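Local coordinates for ATP-dependent RNA helicase HrpB (Escherichia coli, PDB 6EUD), which hydrolyses ATP to ADP and phosphate as a DExH-box RNA helicase that binds single-stranded RNA, at residues 7-17 with 34-44; 20-31 with 153-164. All coordinates share one frame; numbering follows the deposited sequence.

Contact 1: 7-17 with 34-44; sequences LPVAAVLPELL and AGKSTWLPLQL
The end of the P-loop (Walker A motif), Ala34 to Ser37, and the helix 40-44 that follows are covered by the N-terminal segment 7-17 of the ATP-binding domain. No hydrogen bond joins the two segments; the contact is made by apolar packing, chiefly of methyl groups, with one indole. Val9 CG2 sits 3.1 Å from Ala34 O and also touches Ala34 CB. Its other methyl, CG1, set opposite the backbone N (chi1 -177°), meets Leu40 CD2 at 3.7 Å, the two side chains crossing at about a right angle. Leu40 takes part through both branches: CD1 rests 3.7 Å from Leu13 CD1, and CD2 lies 3.6 Å from Leu16 CD2. The indole of Trp39 reaches the backbone of Ala10, CZ3 standing 3.7 Å from Ala10 CA. At the far end Leu17 CD2 and Leu44 CD2 close to 3.5 Å. In place of Leu40 an alanine lacks both methyl branches, which would probably leave Leu13 and Leu16 without these partners, Val9 CG1 with little more than CB to rest on, and a gap between the three residues and helix 40-44. The seam is apolar, whereas the Lys36 amine leads away to a salt bridge with Glu127 of the DEFH box.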
loop_
_atom_site.group_PDB
_atom_site.type_symbol
_atom_site.label_atom_id
_atom_site.label_comp_id
_atom_site.label_asym_id
_atom_site.label_seq_id
_atom_site.Cartn_x
_atom_site.Cartn_y
_atom_site.Cartn_z
ATOM N N LEU A 7 -5.998 -39.262 -15.155
ATOM C CA LEU A 7 -5.927 -37.802 -15.225
ATOM C C LEU A 7 -4.571 -37.324 -15.746
ATOM O O LEU A 7 -3.556 -37.991 -15.535
ATOM C CB LEU A 7 -6.223 -37.201 -13.849
ATOM C CG LEU A 7 -7.656 -37.447 -13.368
ATOM C CD1 LEU A 7 -7.844 -36.955 -11.941
ATOM C CD2 LEU A 7 -8.662 -36.794 -14.321
ATOM N N PRO A 8 -4.558 -36.176 -16.451
ATOM C CA PRO A 8 -3.359 -35.661 -17.130
ATOM C C PRO A 8 -2.180 -35.420 -16.195
ATOM O O PRO A 8 -1.030 -35.407 -16.644
ATOM C CB PRO A 8 -3.840 -34.339 -17.732
ATOM C CG PRO A 8 -5.304 -34.516 -17.901
ATOM C CD PRO A 8 -5.743 -35.347 -16.735
ATOM N N VAL A 9 -2.469 -35.226 -14.913
ATOM C CA VAL A 9 -1.426 -35.035 -13.918
ATOM C C VAL A 9 -0.633 -36.336 -13.725
ATOM O O VAL A 9 0.543 -36.308 -13.366
ATOM C CB VAL A 9 -2.025 -34.550 -12.572
ATOM C CG1 VAL A 9 -0.936 -34.289 -11.553
ATOM C CG2 VAL A 9 -2.833 -33.289 -12.790
ATOM N N ALA A 10 -1.270 -37.474 -13.983
ATOM C CA ALA A 10 -0.579 -38.753 -13.902
ATOM C C ALA A 10 0.562 -38.798 -14.906
ATOM O O ALA A 10 1.650 -39.289 -14.603
ATOM C CB ALA A 10 -1.541 -39.898 -14.147
ATOM N N ALA A 11 0.313 -38.257 -16.096
ATOM C CA ALA A 11 1.261 -38.356 -17.205
ATOM C C ALA A 11 2.489 -37.477 -17.006
ATOM O O ALA A 11 3.430 -37.529 -17.796
ATOM C CB ALA A 11 0.570 -38.003 -18.529
ATOM N N VAL A 12 2.483 -36.674 -15.948
ATOM C CA VAL A 12 3.566 -35.732 -15.713
ATOM C C VAL A 12 4.285 -36.083 -14.399
ATOM O O VAL A 12 5.359 -35.556 -14.102
ATOM C CB VAL A 12 3.026 -34.275 -15.707
ATOM C CG1 VAL A 12 2.216 -33.984 -14.448
ATOM C CG2 VAL A 12 4.149 -33.277 -15.883
ATOM N N LEU A 13 3.697 -37.014 -13.648
ATOM C CA LEU A 13 4.196 -37.436 -12.331
ATOM C C LEU A 13 5.653 -37.921 -12.284
ATOM O O LEU A 13 6.386 -37.554 -11.362
ATOM C CB LEU A 13 3.289 -38.535 -11.760
ATOM C CG LEU A 13 3.740 -39.167 -10.442
ATOM C CD1 LEU A 13 3.838 -38.121 -9.334
ATOM C CD2 LEU A 13 2.792 -40.284 -10.053
ATOM N N PRO A 14 6.078 -38.758 -13.251
ATOM C CA PRO A 14 7.478 -39.187 -13.176
ATOM C C PRO A 14 8.471 -38.029 -13.302
ATOM O O PRO A 14 9.459 -38.001 -12.570
ATOM C CB PRO A 14 7.612 -40.158 -14.356
ATOM C CG PRO A 14 6.217 -40.641 -14.602
ATOM C CD PRO A 14 5.356 -39.448 -14.335
ATOM N N GLU A 15 8.206 -37.090 -14.204
ATOM C CA GLU A 15 9.047 -35.899 -14.343
ATOM C C GLU A 15 9.119 -35.116 -13.034
ATOM O O GLU A 15 10.158 -34.540 -12.696
ATOM C CB GLU A 15 8.523 -34.998 -15.466
ATOM C CG GLU A 15 9.232 -33.649 -15.577
ATOM C CD GLU A 15 8.773 -32.838 -16.778
ATOM O OE1 GLU A 15 7.562 -32.853 -17.086
ATOM O OE2 GLU A 15 9.626 -32.185 -17.416
ATOM N N LEU A 16 8.005 -35.111 -12.305
ATOM C CA LEU A 16 7.887 -34.380 -11.047
ATOM C C LEU A 16 8.698 -35.021 -9.923
ATOM O O LEU A 16 9.361 -34.326 -9.150
ATOM C CB LEU A 16 6.421 -34.286 -10.622
ATOM C CG LEU A 16 6.120 -33.181 -9.612
ATOM C CD1 LEU A 16 6.436 -31.823 -10.212
ATOM C CD2 LEU A 16 4.680 -33.253 -9.151
ATOM N N LEU A 17 8.629 -36.345 -9.830
ATOM C CA LEU A 17 9.365 -37.065 -8.806
ATOM C C LEU A 17 10.864 -36.858 -8.989
ATOM O O LEU A 17 11.581 -36.640 -8.016
ATOM C CB LEU A 17 9.019 -38.550 -8.838
ATOM C CG LEU A 17 7.548 -38.865 -8.579
ATOM C CD1 LEU A 17 7.320 -40.365 -8.569
ATOM C CD2 LEU A 17 7.110 -38.248 -7.283
ATOM N N ALA A 34 -7.440 -30.914 -13.722
ATOM C CA ALA A 34 -6.549 -31.999 -14.114
ATOM C C ALA A 34 -6.289 -32.941 -12.942
ATOM O O ALA A 34 -5.807 -34.057 -13.132
ATOM C CB ALA A 34 -5.237 -31.441 -14.659
ATOM N N GLY A 35 -6.615 -32.490 -11.735
ATOM C CA GLY A 35 -6.474 -33.322 -10.555
ATOM C C GLY A 35 -5.198 -33.058 -9.783
ATOM O O GLY A 35 -4.778 -33.879 -8.966
ATOM N N LYS A 36 -4.574 -31.909 -10.035
ATOM C CA LYS A 36 -3.321 -31.572 -9.363
ATOM C C LYS A 36 -3.526 -31.455 -7.854
ATOM O O LYS A 36 -2.598 -31.665 -7.076
ATOM C CB LYS A 36 -2.734 -30.272 -9.921
ATOM C CG LYS A 36 -3.646 -29.061 -9.789
ATOM C CD LYS A 36 -2.954 -27.786 -10.264
ATOM C CE LYS A 36 -3.925 -26.614 -10.311
ATOM N NZ LYS A 36 -4.533 -26.369 -8.985
ATOM N N SER A 37 -4.756 -31.138 -7.457
ATOM C CA SER A 37 -5.122 -30.974 -6.055
ATOM C C SER A 37 -5.764 -32.240 -5.476
ATOM O O SER A 37 -5.483 -32.641 -4.339
ATOM C CB SER A 37 -6.088 -29.793 -5.903
ATOM O OG SER A 37 -5.671 -28.687 -6.683
ATOM N N THR A 38 -6.628 -32.862 -6.274
ATOM C CA THR A 38 -7.459 -33.968 -5.818
ATOM C C THR A 38 -6.851 -35.334 -6.126
ATOM O O THR A 38 -7.518 -36.367 -6.022
ATOM C CB THR A 38 -8.858 -33.891 -6.453
ATOM O OG1 THR A 38 -8.733 -33.733 -7.874
ATOM C CG2 THR A 38 -9.631 -32.712 -5.882
ATOM N N TRP A 39 -5.582 -35.343 -6.506
ATOM C CA TRP A 39 -4.922 -36.602 -6.785
ATOM C C TRP A 39 -3.472 -36.539 -6.379
ATOM O O TRP A 39 -3.058 -37.239 -5.462
ATOM C CB TRP A 39 -5.037 -36.963 -8.267
ATOM C CG TRP A 39 -4.646 -38.372 -8.566
ATOM C CD1 TRP A 39 -5.384 -39.486 -8.314
ATOM C CD2 TRP A 39 -3.436 -38.822 -9.190
ATOM N NE1 TRP A 39 -4.710 -40.605 -8.732
ATOM C CE2 TRP A 39 -3.512 -40.227 -9.279
ATOM C CE3 TRP A 39 -2.295 -38.177 -9.682
ATOM C CZ2 TRP A 39 -2.488 -41.001 -9.838
ATOM C CZ3 TRP A 39 -1.276 -38.955 -10.243
ATOM C CH2 TRP A 39 -1.383 -40.347 -10.312
ATOM N N LEU A 40 -2.717 -35.669 -7.045
ATOM C CA LEU A 40 -1.256 -35.625 -6.927
ATOM C C LEU A 40 -0.652 -35.718 -5.501
ATOM O O LEU A 40 0.397 -36.347 -5.328
ATOM C CB LEU A 40 -0.734 -34.359 -7.614
ATOM C CG LEU A 40 0.783 -34.268 -7.800
ATOM C CD1 LEU A 40 1.374 -35.574 -8.331
ATOM C CD2 LEU A 40 1.123 -33.125 -8.725
ATOM N N PRO A 41 -1.288 -35.100 -4.482
ATOM C CA PRO A 41 -0.724 -35.230 -3.129
ATOM C C PRO A 41 -0.449 -36.659 -2.629
ATOM O O PRO A 41 0.646 -36.907 -2.129
ATOM C CB PRO A 41 -1.791 -34.565 -2.260
ATOM C CG PRO A 41 -2.342 -33.514 -3.129
ATOM C CD PRO A 41 -2.364 -34.091 -4.514
ATOM N N LEU A 42 -1.414 -37.564 -2.757
ATOM C CA LEU A 42 -1.264 -38.938 -2.287
ATOM C C LEU A 42 -0.043 -39.641 -2.878
ATOM O O LEU A 42 0.593 -40.460 -2.212
ATOM C CB LEU A 42 -2.514 -39.744 -2.631
ATOM C CG LEU A 42 -3.829 -39.320 -1.991
ATOM C CD1 LEU A 42 -4.971 -40.145 -2.577
ATOM C CD2 LEU A 42 -3.759 -39.461 -0.477
ATOM N N GLN A 43 0.276 -39.331 -4.133
ATOM C CA GLN A 43 1.352 -40.035 -4.837
ATOM C C GLN A 43 2.734 -39.507 -4.454
ATOM O O GLN A 43 3.737 -40.205 -4.597
ATOM C CB GLN A 43 1.151 -39.978 -6.368
ATOM C CG GLN A 43 -0.098 -40.728 -6.919
ATOM C CD GLN A 43 -1.438 -40.326 -6.292
ATOM O OE1 GLN A 43 -1.523 -39.361 -5.541
ATOM N NE2 GLN A 43 -2.477 -41.104 -6.567
ATOM N N LEU A 44 2.778 -38.284 -3.939
ATOM C CA LEU A 44 3.999 -37.745 -3.353
ATOM C C LEU A 44 4.134 -38.251 -1.907
ATOM O O LEU A 44 5.229 -38.293 -1.341
ATOM C CB LEU A 44 3.986 -36.213 -3.402
ATOM C CG LEU A 44 3.766 -35.586 -4.782
ATOM C CD1 LEU A 44 3.943 -34.085 -4.750
ATOM C CD2 LEU A 44 4.693 -36.185 -5.815
#

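Contact 2: 20-31 with 153-164; sequences LDCAPQVLLSAP and LKLLIMSATLDN
Strands 26-29 and 154-159 run parallel, their short axes 4.7 Å apart and inclined by 22°. Val26 N donates to Leu155 O, and Val26 O accepts from Ile157 N; Leu28 N meets Ile157 O at 2.7 Å with an N-H...O angle of 170°, and Leu28 O takes Ser159 N. Ala30 N, bonded to Ser159 O at 3.1 Å, carries the pairing into the start of the predicted ATP-binding loop. This is the central parallel sheet of a RecA-like helicase domain, in which strand 154-159 lies between 26-29 and 120-125 and runs out at Ser159 into the Ser-Ala-Thr of helicase motif III. On one face Leu28 and Met158 lie side by side, CD2 to CG 3.8 Å, and Leu156 CD1 tucks against Leu28 CB at the same distance; helix 40-45 covers this face. Leu27 and Ile157 occupy the other face, where Ile157 packs on Leu139 of helix 133-145. Ser29 OG lies 2.9 Å from Leu162 O and 3.0 Å from Thr161 O, two acceptors for one proton. At the opposite end an extended Lys154 brings NZ 2.6 Å from Asp21 OD1 in a salt bridge, on the anti side and 22° out of the carboxylate plane.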
loop_
_atom_site.group_PDB
_atom_site.type_symbol
_atom_site.label_atom_id
_atom_site.label_comp_id
_atom_site.label_asym_id
_atom_site.label_seq_id
_atom_site.Cartn_x
_atom_site.Cartn_y
_atom_site.Cartn_z
ATOM N N LEU A 20 11.555 -33.420 -7.938
ATOM C CA LEU A 20 11.265 -33.353 -6.514
ATOM C C LEU A 20 12.485 -33.770 -5.688
ATOM O O LEU A 20 12.866 -33.086 -4.733
ATOM C CB LEU A 20 10.056 -34.236 -6.186
ATOM C CG LEU A 20 9.052 -33.626 -5.207
ATOM C CD1 LEU A 20 8.849 -32.152 -5.493
ATOM C CD2 LEU A 20 7.738 -34.368 -5.304
ATOM N N ASP A 21 13.105 -34.877 -6.093
ATOM C CA ASP A 21 14.270 -35.432 -5.411
ATOM C C ASP A 21 15.582 -34.878 -5.974
ATOM O O ASP A 21 16.608 -35.557 -5.954
ATOM C CB ASP A 21 14.268 -36.962 -5.526
ATOM C CG ASP A 21 12.903 -37.580 -5.239
ATOM O OD1 ASP A 21 12.164 -37.056 -4.384
ATOM O OD2 ASP A 21 12.569 -38.600 -5.880
ATOM N N CYS A 22 15.543 -33.651 -6.486
ATOM C CA CYS A 22 16.709 -33.025 -7.110
ATOM C C CYS A 22 16.918 -31.591 -6.640
ATOM O O CYS A 22 18.055 -31.142 -6.471
ATOM C CB CYS A 22 16.573 -33.039 -8.638
ATOM S SG CYS A 22 17.839 -32.087 -9.521
ATOM N N ALA A 23 15.813 -30.878 -6.436
ATOM C CA ALA A 23 15.867 -29.465 -6.096
ATOM C C ALA A 23 15.097 -29.132 -4.810
ATOM O O ALA A 23 14.180 -29.858 -4.413
ATOM C CB ALA A 23 15.337 -28.636 -7.265
ATOM N N PRO A 24 15.488 -28.033 -4.146
ATOM C CA PRO A 24 14.762 -27.532 -2.972
ATOM C C PRO A 24 13.392 -26.910 -3.324
ATOM O O PRO A 24 12.502 -26.886 -2.470
ATOM C CB PRO A 24 15.717 -26.478 -2.396
ATOM C CG PRO A 24 16.554 -26.051 -3.543
ATOM C CD PRO A 24 16.722 -27.268 -4.400
ATOM N N GLN A 25 13.220 -26.417 -4.549
ATOM C CA GLN A 25 11.905 -25.951 -4.981
ATOM C C GLN A 25 11.532 -26.567 -6.335
ATOM O O GLN A 25 12.370 -26.697 -7.231
ATOM C CB GLN A 25 11.858 -24.419 -5.070
ATOM C CG GLN A 25 12.198 -23.705 -3.786
ATOM C CD GLN A 25 13.698 -23.644 -3.555
ATOM O OE1 GLN A 25 14.485 -23.607 -4.505
ATOM N NE2 GLN A 25 14.102 -23.686 -2.294
ATOM N N VAL A 26 10.270 -26.957 -6.468
ATOM C CA VAL A 26 9.751 -27.446 -7.733
ATOM C C VAL A 26 8.477 -26.697 -8.104
ATOM O O VAL A 26 7.542 -26.625 -7.311
ATOM C CB VAL A 26 9.454 -28.946 -7.679
ATOM C CG1 VAL A 26 8.765 -29.386 -8.955
ATOM C CG2 VAL A 26 10.738 -29.724 -7.474
ATOM N N LEU A 27 8.447 -26.134 -9.307
ATOM C CA LEU A 27 7.271 -25.417 -9.791
ATOM C C LEU A 27 6.416 -26.284 -10.730
ATOM O O LEU A 27 6.900 -26.776 -11.754
ATOM C CB LEU A 27 7.706 -24.129 -10.492
ATOM C CG LEU A 27 6.642 -23.369 -11.291
ATOM C CD1 LEU A 27 5.418 -23.025 -10.434
ATOM C CD2 LEU A 27 7.229 -22.113 -11.928
ATOM N N LEU A 28 5.150 -26.487 -10.368
ATOM C CA LEU A 28 4.233 -27.267 -11.200
ATOM C C LEU A 28 3.090 -26.423 -11.757
ATOM O O LEU A 28 2.397 -25.713 -11.026
ATOM C CB LEU A 28 3.643 -28.447 -10.424
ATOM C CG LEU A 28 2.522 -29.191 -11.167
ATOM C CD1 LEU A 28 3.046 -30.059 -12.322
ATOM C CD2 LEU A 28 1.676 -30.003 -10.219
ATOM N N SER A 29 2.911 -26.524 -13.066
ATOM C CA SER A 29 1.841 -25.852 -13.779
ATOM C C SER A 29 0.911 -26.893 -14.420
ATOM O O SER A 29 1.367 -27.820 -15.089
ATOM C CB SER A 29 2.435 -24.912 -14.825
ATOM O OG SER A 29 1.431 -24.363 -15.645
ATOM N N ALA A 30 -0.390 -26.747 -14.183
ATOM C CA ALA A 30 -1.390 -27.694 -14.665
ATOM C C ALA A 30 -2.788 -27.104 -14.515
ATOM O O ALA A 30 -3.065 -26.446 -13.512
ATOM C CB ALA A 30 -1.289 -29.011 -13.906
ATOM N N PRO A 31 -3.675 -27.340 -15.505
ATOM C CA PRO A 31 -5.075 -26.892 -15.437
ATOM C C PRO A 31 -5.740 -27.366 -14.149
ATOM O O PRO A 31 -5.277 -28.333 -13.548
ATOM C CB PRO A 31 -5.723 -27.541 -16.670
ATOM C CG PRO A 31 -4.771 -28.637 -17.092
ATOM C CD PRO A 31 -3.409 -28.133 -16.718
ATOM N N LEU A 153 14.011 -30.023 3.428
ATOM C CA LEU A 153 12.603 -29.649 3.280
ATOM C C LEU A 153 12.281 -29.240 1.843
ATOM O O LEU A 153 12.674 -28.166 1.396
ATOM C CB LEU A 153 12.248 -28.511 4.248
ATOM C CG LEU A 153 10.856 -27.878 4.092
ATOM C CD1 LEU A 153 9.733 -28.838 4.493
ATOM C CD2 LEU A 153 10.766 -26.572 4.875
ATOM N N LYS A 154 11.563 -30.096 1.122
ATOM C CA LYS A 154 11.250 -29.839 -0.285
ATOM C C LYS A 154 10.048 -28.914 -0.389
ATOM O O LYS A 154 9.351 -28.697 0.602
ATOM C CB LYS A 154 10.982 -31.147 -1.029
ATOM C CG LYS A 154 12.131 -32.123 -0.973
ATOM C CD LYS A 154 11.754 -33.432 -1.622
ATOM C CE LYS A 154 12.865 -34.455 -1.483
ATOM N NZ LYS A 154 12.483 -35.754 -2.109
ATOM N N LEU A 155 9.790 -28.393 -1.587
ATOM C CA LEU A 155 8.744 -27.387 -1.762
ATOM C C LEU A 155 8.093 -27.443 -3.146
ATOM O O LEU A 155 8.757 -27.223 -4.171
ATOM C CB LEU A 155 9.333 -25.992 -1.507
ATOM C CG LEU A 155 8.392 -24.801 -1.436
ATOM C CD1 LEU A 155 7.394 -25.040 -0.331
ATOM C CD2 LEU A 155 9.180 -23.535 -1.195
ATOM N N LEU A 156 6.791 -27.729 -3.175
ATOM C CA LEU A 156 6.060 -27.778 -4.437
ATOM C C LEU A 156 5.088 -26.611 -4.630
ATOM O O LEU A 156 4.103 -26.461 -3.907
ATOM C CB LEU A 156 5.291 -29.091 -4.553
ATOM C CG LEU A 156 4.479 -29.239 -5.847
ATOM C CD1 LEU A 156 5.374 -29.050 -7.071
ATOM C CD2 LEU A 156 3.834 -30.601 -5.881
ATOM N N ILE A 157 5.348 -25.796 -5.638
ATOM C CA ILE A 157 4.459 -24.686 -5.924
ATOM C C ILE A 157 3.610 -25.016 -7.143
ATOM O O ILE A 157 4.132 -25.252 -8.236
ATOM C CB ILE A 157 5.252 -23.390 -6.135
ATOM C CG1 ILE A 157 6.108 -23.128 -4.899
ATOM C CG2 ILE A 157 4.320 -22.217 -6.411
ATOM C CD1 ILE A 157 7.015 -21.947 -5.016
ATOM N N MET A 158 2.296 -25.056 -6.936
ATOM C CA MET A 158 1.357 -25.411 -7.992
ATOM C C MET A 158 0.602 -24.195 -8.483
ATOM O O MET A 158 -0.069 -23.498 -7.720
ATOM C CB MET A 158 0.350 -26.451 -7.511
ATOM C CG MET A 158 0.922 -27.816 -7.157
ATOM S SD MET A 158 -0.432 -28.909 -6.689
ATOM C CE MET A 158 0.449 -30.405 -6.310
ATOM N N SER A 159 0.702 -23.963 -9.779
ATOM C CA SER A 159 0.004 -22.878 -10.425
ATOM C C SER A 159 -0.894 -23.461 -11.521
ATOM O O SER A 159 -0.549 -24.468 -12.148
ATOM C CB SER A 159 1.013 -21.885 -10.986
ATOM O OG SER A 159 0.397 -20.826 -11.687
ATOM N N ALA A 160 -2.052 -22.846 -11.740
ATOM C CA ALA A 160 -2.966 -23.326 -12.769
ATOM C C ALA A 160 -2.775 -22.594 -14.102
ATOM O O ALA A 160 -3.360 -22.983 -15.115
ATOM C CB ALA A 160 -4.423 -23.202 -12.294
ATOM N N THR A 161 -1.962 -21.541 -14.104
ATOM C CA THR A 161 -1.730 -20.776 -15.327
ATOM C C THR A 161 -0.453 -21.241 -15.973
ATOM O O THR A 161 0.506 -21.569 -15.275
ATOM C CB THR A 161 -1.618 -19.267 -15.088
ATOM O OG1 THR A 161 -0.357 -18.972 -14.460
ATOM C CG2 THR A 161 -2.803 -18.766 -14.242
ATOM N N LEU A 162 -0.449 -21.237 -17.303
ATOM C CA LEU A 162 0.603 -21.869 -18.078
ATOM C C LEU A 162 1.968 -21.413 -17.630
ATOM O O LEU A 162 2.701 -22.200 -17.039
ATOM C CB LEU A 162 0.401 -21.620 -19.577
ATOM C CG LEU A 162 0.917 -22.717 -20.513
ATOM C CD1 LEU A 162 0.930 -24.088 -19.839
ATOM C CD2 LEU A 162 0.062 -22.741 -21.761
ATOM N N ASP A 163 2.341 -20.167 -17.886
ATOM C CA ASP A 163 3.653 -19.737 -17.417
ATOM C C ASP A 163 3.638 -18.680 -16.317
ATOM O O ASP A 163 2.719 -17.867 -16.185
ATOM C CB ASP A 163 4.513 -19.293 -18.596
ATOM C CG ASP A 163 4.660 -20.394 -19.647
ATOM O OD1 ASP A 163 3.967 -21.427 -19.548
ATOM O OD2 ASP A 163 5.497 -20.261 -20.567
ATOM N N ASN A 164 4.556 -18.807 -15.384
ATOM C CA ASN A 164 4.597 -17.920 -14.243
ATOM C C ASN A 164 6.038 -17.554 -14.212
ATOM O O ASN A 164 6.813 -18.152 -13.494
ATOM C CB ASN A 164 4.216 -18.642 -12.951
ATOM C CG ASN A 164 3.406 -19.902 -13.175
ATOM O OD1 ASN A 164 2.299 -20.030 -12.662
ATOM N ND2 ASN A 164 3.971 -20.852 -13.898
HETATM O O HOH W 1 11.165 -29.024 -3.594
#

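Core and cover of one nucleotide-binding domain are contrasted here. Contact 2 is largely buried and ties two neighbouring strands by regular backbone bonds, with a salt bridge at one end; contact 1 is only partly buried, lies nearer the outside and relies on apolar side chains. Along the chain the segments alternate, as helix 13-20 leads into strand 26-29 and that strand into the P-loop and helix 40-45. The centres of the two contacts are 11 Å apart, and helix 40-45 of contact 1 packs on the face of the sheet that bears Leu28 in contact 2: Leu40 CD2 lies 3.5 Å from Leu28 CD2, and Leu44 CD2 3.6 Å from Leu20 CD2. Together they hold six of the eight predicted ATP-site residues.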